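Local structure of O-ureido-L-serine synthase (Streptomyces lavendulae, 3X44) at residues A[149-152]-A[153-157]; A[251-254]-A[255-259]. The protein catalyses the pyridoxal phosphate-dependent addition of hydroxyurea to O-acetyl-L-serine, giving O-ureido-L-serine and acetate on the route to the antibiotic D-cycloserine. The protein carries 1 engineered substitution. All coordinates share one frame; numbering follows the deposited sequence.

Two helical segments of one subunit illustrate how side chains one turn apart pair in different surroundings. Contact 1 (149-157) comes first along the chain, within helix 147-164, and includes a pi-type turn; contact 2 (251-259) follows in series, covering the C-terminal part of helix 244-257 and the residues just beyond it. Their centres lie about 28 Å apart and their nearest atoms about 17 Å, with no touch. Both belong to the type II pyridoxal phosphate enzyme fold of the cysteine synthase family. Contact 1 is buried, with His152 close to the bound cofactor-substrate adduct and other residues facing the second subunit; contact 2 lies farther from the chain centre, the Ser251 side chain about 11 Å from the adduct, and carries an ion pair near the surface.

Contact 1: residues A[149-152]-A[153-157]; sequences PSYH and RETTA
Two threonines, each one turn later in the chain than its partner, supply the side-chain hydrogen bonds to Tyr151 and His152. Thr155 OG1 donates to Tyr151 O at 2.6 Å; since chi1 of 60° sets this hydroxyl between its own N and carbonyl carbon, it reaches the oxygen from one face of the carbonyl plane while Thr155 N arrives from the other. In the second pair, His152 and Thr156 run side by side, and His152 ND1 meets Thr156 OG1 at 2.9 Å near the plane of the imidazole, either atom being a possible donor.

The backbone bonds change step here. Arg153 N and Glu154 N bind Pro149 O and Ser150 O in alpha-helical fashion, but Ala157 N binds His152 O at 2.8 Å, an i-to-i+5 bond that marks a pi-type turn inside helix 147-164. His152 also touches Thr181, a cofactor-binding residue of helix 180-192.

Nonpolar contact comes from Thr155 CG2, which sits over one face of the Tyr151 ring, 3.9 Å from its centroid, in a CH-pi interaction; Ala165 of the second subunit packs on both residues.

The charged group is Arg153, whose extended chain runs back toward the helix start: Arg153 NH1 lies 3.1 Å from Ser150 CA, while NE bonds to Gln187 OE1.

Contact 2: residues A[251-254]-A[255-259]; sequences SRRL and AAEEG
Arg253 and Glu257 close a salt bridge across one turn of the alpha-helix 244-257, the classic i-to-i+4 spacing for opposite charges. The guanidinium of Arg253 grips the carboxylate side-on with two nitrogens, one to each oxygen: Arg253 NE donates to Glu257 OE2 at 2.8 Å, and Arg253 NH2 donates to Glu257 OE1 at the same 2.8 Å. The two planes are nearly coplanar, 30° apart; NH2 uses the syn lone pair of OE1, while NE meets OE2 on its syn side but tilted from the carboxylate plane. A bend at chi3 of the arginine (58°) turns NE toward the acid, whereas the glutamate chain runs extended beyond CG. Two bonds at different atoms should restrict rotation of either head group, and Met22, in a loop, touches both side chains.

Main-chain hydrogen bonds continue the helix. Ala255 N and Ala256 N bind Ser251 O and Arg252 O with nearly straight N-H geometry, while Glu257 N, 2.7 Å from Arg253 O, makes a more bent bond. Glu258 N then binds Leu254 O at 2.8 Å, although Glu258 itself has already left helical backbone angles. Gly259 follows with positive phi, a conformation that favours glycine.

Outward bonds tie the turn to neighbouring loops. Arg252 donates through NE and NH2 to the carbonyls of Leu302 and Asp304, and Ser251 OG bonds to Ala262 O. The carboxylate of Glu258, carried away from the helix by a bend at chi2 of -87°, receives three backbone amides: Gln20 N at OE1, and both Arg21 N and Met22 N at OE2.

Contact 1: residues A[149-152]-A[153-157]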
loop_
_atom_site.group_PDB
_atom_site.type_symbol
_atom_site.label_atom_id
_atom_site.label_comp_id
_atom_site.label_asym_id
_atom_site.label_seq_id
_atom_site.Cartn_x
_atom_site.Cartn_y
_atom_site.Cartn_z
ATOM N N PRO A 149 -0.861 -23.908 7.114
ATOM C CA PRO A 149 0.207 -23.174 7.803
ATOM C C PRO A 149 1.195 -22.478 6.860
ATOM O O PRO A 149 1.783 -21.454 7.209
ATOM C CB PRO A 149 0.895 -24.253 8.659
ATOM C CG PRO A 149 0.533 -25.543 8.014
ATOM C CD PRO A 149 -0.849 -25.340 7.471
ATOM N N SER A 150 1.373 -23.031 5.663
ATOM C CA SER A 150 2.304 -22.452 4.705
ATOM C C SER A 150 1.885 -21.061 4.243
ATOM O O SER A 150 2.727 -20.185 4.087
ATOM C CB SER A 150 2.475 -23.379 3.495
ATOM O OG SER A 150 1.492 -23.115 2.509
ATOM N N TYR A 151 0.596 -20.836 4.025
ATOM C CA TYR A 151 0.181 -19.503 3.597
ATOM C C TYR A 151 0.388 -18.519 4.740
ATOM O O TYR A 151 0.543 -17.329 4.513
ATOM C CB TYR A 151 -1.281 -19.487 3.155
ATOM C CG TYR A 151 -1.603 -18.357 2.191
ATOM C CD1 TYR A 151 -1.282 -18.451 0.834
ATOM C CD2 TYR A 151 -2.241 -17.201 2.641
ATOM C CE1 TYR A 151 -1.603 -17.404 -0.059
ATOM C CE2 TYR A 151 -2.558 -16.166 1.766
ATOM C CZ TYR A 151 -2.244 -16.268 0.425
ATOM O OH TYR A 151 -2.590 -15.233 -0.418
ATOM N N HIS A 152 0.395 -19.020 5.973
ATOM C CA HIS A 152 0.602 -18.152 7.133
ATOM C C HIS A 152 2.070 -17.796 7.290
ATOM O O HIS A 152 2.405 -16.706 7.754
ATOM C CB HIS A 152 0.094 -18.825 8.407
ATOM C CG HIS A 152 -1.398 -18.872 8.492
ATOM N ND1 HIS A 152 -2.168 -17.742 8.679
ATOM C CD2 HIS A 152 -2.264 -19.906 8.384
ATOM C CE1 HIS A 152 -3.444 -18.080 8.683
ATOM N NE2 HIS A 152 -3.529 -19.386 8.506
ATOM N N ARG A 153 2.950 -18.717 6.907
ATOM C CA ARG A 153 4.378 -18.450 6.993
ATOM C C ARG A 153 4.724 -17.376 5.967
ATOM O O ARG A 153 5.539 -16.493 6.214
ATOM C CB ARG A 153 5.189 -19.700 6.644
ATOM C CG ARG A 153 5.158 -20.815 7.657
ATOM C CD ARG A 153 6.096 -21.932 7.204
ATOM N NE ARG A 153 5.809 -23.200 7.867
ATOM C CZ ARG A 153 5.109 -24.188 7.318
ATOM N NH1 ARG A 153 4.620 -24.056 6.092
ATOM N NH2 ARG A 153 4.899 -25.311 7.995
ATOM N N GLU A 154 4.086 -17.464 4.808
ATOM C CA GLU A 154 4.384 -16.551 3.715
ATOM C C GLU A 154 3.674 -15.205 3.708
ATOM O O GLU A 154 4.193 -14.246 3.138
ATOM C CB GLU A 154 4.156 -17.269 2.378
ATOM C CG GLU A 154 5.054 -18.483 2.191
ATOM C CD GLU A 154 4.483 -19.522 1.245
ATOM O OE1 GLU A 154 4.112 -19.162 0.111
ATOM O OE2 GLU A 154 4.416 -20.706 1.633
ATOM N N THR A 155 2.496 -15.123 4.318
ATOM C CA THR A 155 1.786 -13.855 4.336
ATOM C C THR A 155 1.606 -13.285 5.736
ATOM O O THR A 155 2.186 -12.256 6.064
ATOM C CB THR A 155 0.407 -13.974 3.646
ATOM O OG1 THR A 155 -0.398 -14.943 4.326
ATOM C CG2 THR A 155 0.582 -14.402 2.196
ATOM N N THR A 156 0.804 -13.956 6.557
ATOM C CA THR A 156 0.538 -13.503 7.918
ATOM C C THR A 156 1.802 -13.183 8.702
ATOM O O THR A 156 1.887 -12.144 9.353
ATOM C CB THR A 156 -0.243 -14.556 8.711
ATOM O OG1 THR A 156 -1.290 -15.083 7.888
ATOM C CG2 THR A 156 -0.836 -13.929 9.972
ATOM N N ALA A 157 2.764 -14.096 8.653
ATOM C CA ALA A 157 4.036 -13.916 9.343
ATOM C C ALA A 157 4.875 -12.804 8.704
ATOM O O ALA A 157 5.558 -12.049 9.400
ATOM C CB ALA A 157 4.827 -15.235 9.330
#

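Contact 2: residues A[251-254]-A[255-259]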
loop_
_atom_site.group_PDB
_atom_site.type_symbol
_atom_site.label_atom_id
_atom_site.label_comp_id
_atom_site.label_asym_id
_atom_site.label_seq_id
_atom_site.Cartn_x
_atom_site.Cartn_y
_atom_site.Cartn_z
ATOM N N SER A 251 -14.315 -8.654 24.046
ATOM C CA SER A 251 -14.725 -8.295 22.688
ATOM C C SER A 251 -15.632 -7.064 22.792
ATOM O O SER A 251 -15.576 -6.151 21.966
ATOM C CB SER A 251 -15.498 -9.445 22.039
ATOM O OG SER A 251 -16.329 -8.972 20.990
ATOM N N ARG A 252 -16.470 -7.058 23.820
ATOM C CA ARG A 252 -17.384 -5.951 24.058
ATOM C C ARG A 252 -16.582 -4.691 24.315
ATOM O O ARG A 252 -16.864 -3.634 23.741
ATOM C CB ARG A 252 -18.278 -6.248 25.270
ATOM C CG ARG A 252 -19.427 -7.191 24.966
ATOM C CD ARG A 252 -20.374 -7.351 26.152
ATOM N NE ARG A 252 -21.582 -8.069 25.759
ATOM C CZ ARG A 252 -22.512 -8.511 26.598
ATOM N NH1 ARG A 252 -22.389 -8.313 27.904
ATOM N NH2 ARG A 252 -23.566 -9.165 26.126
ATOM N N ARG A 253 -15.569 -4.814 25.170
ATOM C CA ARG A 253 -14.713 -3.688 25.532
ATOM C C ARG A 253 -13.973 -3.117 24.326
ATOM O O ARG A 253 -13.780 -1.903 24.213
ATOM C CB ARG A 253 -13.697 -4.120 26.602
ATOM C CG ARG A 253 -14.291 -4.306 28.010
ATOM C CD ARG A 253 -13.188 -4.345 29.080
ATOM N NE ARG A 253 -12.375 -3.126 29.047
ATOM C CZ ARG A 253 -11.170 -3.011 29.596
ATOM N NH1 ARG A 253 -10.621 -4.039 30.230
ATOM N NH2 ARG A 253 -10.506 -1.871 29.497
ATOM N N LEU A 254 -13.553 -3.998 23.427
ATOM C CA LEU A 254 -12.832 -3.573 22.239
ATOM C C LEU A 254 -13.692 -2.665 21.377
ATOM O O LEU A 254 -13.266 -1.574 20.994
ATOM C CB LEU A 254 -12.395 -4.792 21.419
ATOM C CG LEU A 254 -11.058 -5.398 21.830
ATOM C CD1 LEU A 254 -10.974 -6.833 21.344
ATOM C CD2 LEU A 254 -9.926 -4.557 21.246
ATOM N N ALA A 255 -14.903 -3.121 21.078
ATOM C CA ALA A 255 -15.825 -2.356 20.253
ATOM C C ALA A 255 -16.252 -1.036 20.899
ATOM O O ALA A 255 -16.324 -0.011 20.229
ATOM C CB ALA A 255 -17.049 -3.200 19.930
ATOM N N ALA A 256 -16.515 -1.053 22.202
ATOM C CA ALA A 256 -16.963 0.153 22.902
ATOM C C ALA A 256 -15.858 1.090 23.413
ATOM O O ALA A 256 -16.103 2.285 23.652
ATOM C CB ALA A 256 -17.881 -0.245 24.061
ATOM N N GLU A 257 -14.644 0.565 23.570
ATOM C CA GLU A 257 -13.536 1.373 24.076
ATOM C C GLU A 257 -12.459 1.676 23.040
ATOM O O GLU A 257 -11.624 2.559 23.241
ATOM C CB GLU A 257 -12.907 0.682 25.287
ATOM C CG GLU A 257 -13.827 0.623 26.492
ATOM C CD GLU A 257 -13.268 -0.224 27.616
ATOM O OE1 GLU A 257 -12.053 -0.134 27.889
ATOM O OE2 GLU A 257 -14.046 -0.978 28.232
ATOM N N GLU A 258 -12.480 0.959 21.926
ATOM C CA GLU A 258 -11.476 1.182 20.897
ATOM C C GLU A 258 -12.075 1.290 19.502
ATOM O O GLU A 258 -11.382 1.637 18.543
ATOM C CB GLU A 258 -10.439 0.053 20.934
ATOM C CG GLU A 258 -9.797 -0.153 22.301
ATOM C CD GLU A 258 -8.582 0.733 22.510
ATOM O OE1 GLU A 258 -8.218 1.480 21.572
ATOM O OE2 GLU A 258 -7.993 0.683 23.609
ATOM N N GLY A 259 -13.362 1.008 19.379
ATOM C CA GLY A 259 -13.978 1.078 18.068
ATOM C C GLY A 259 -13.573 -0.096 17.187
ATOM O O GLY A 259 -13.589 0.003 15.965
#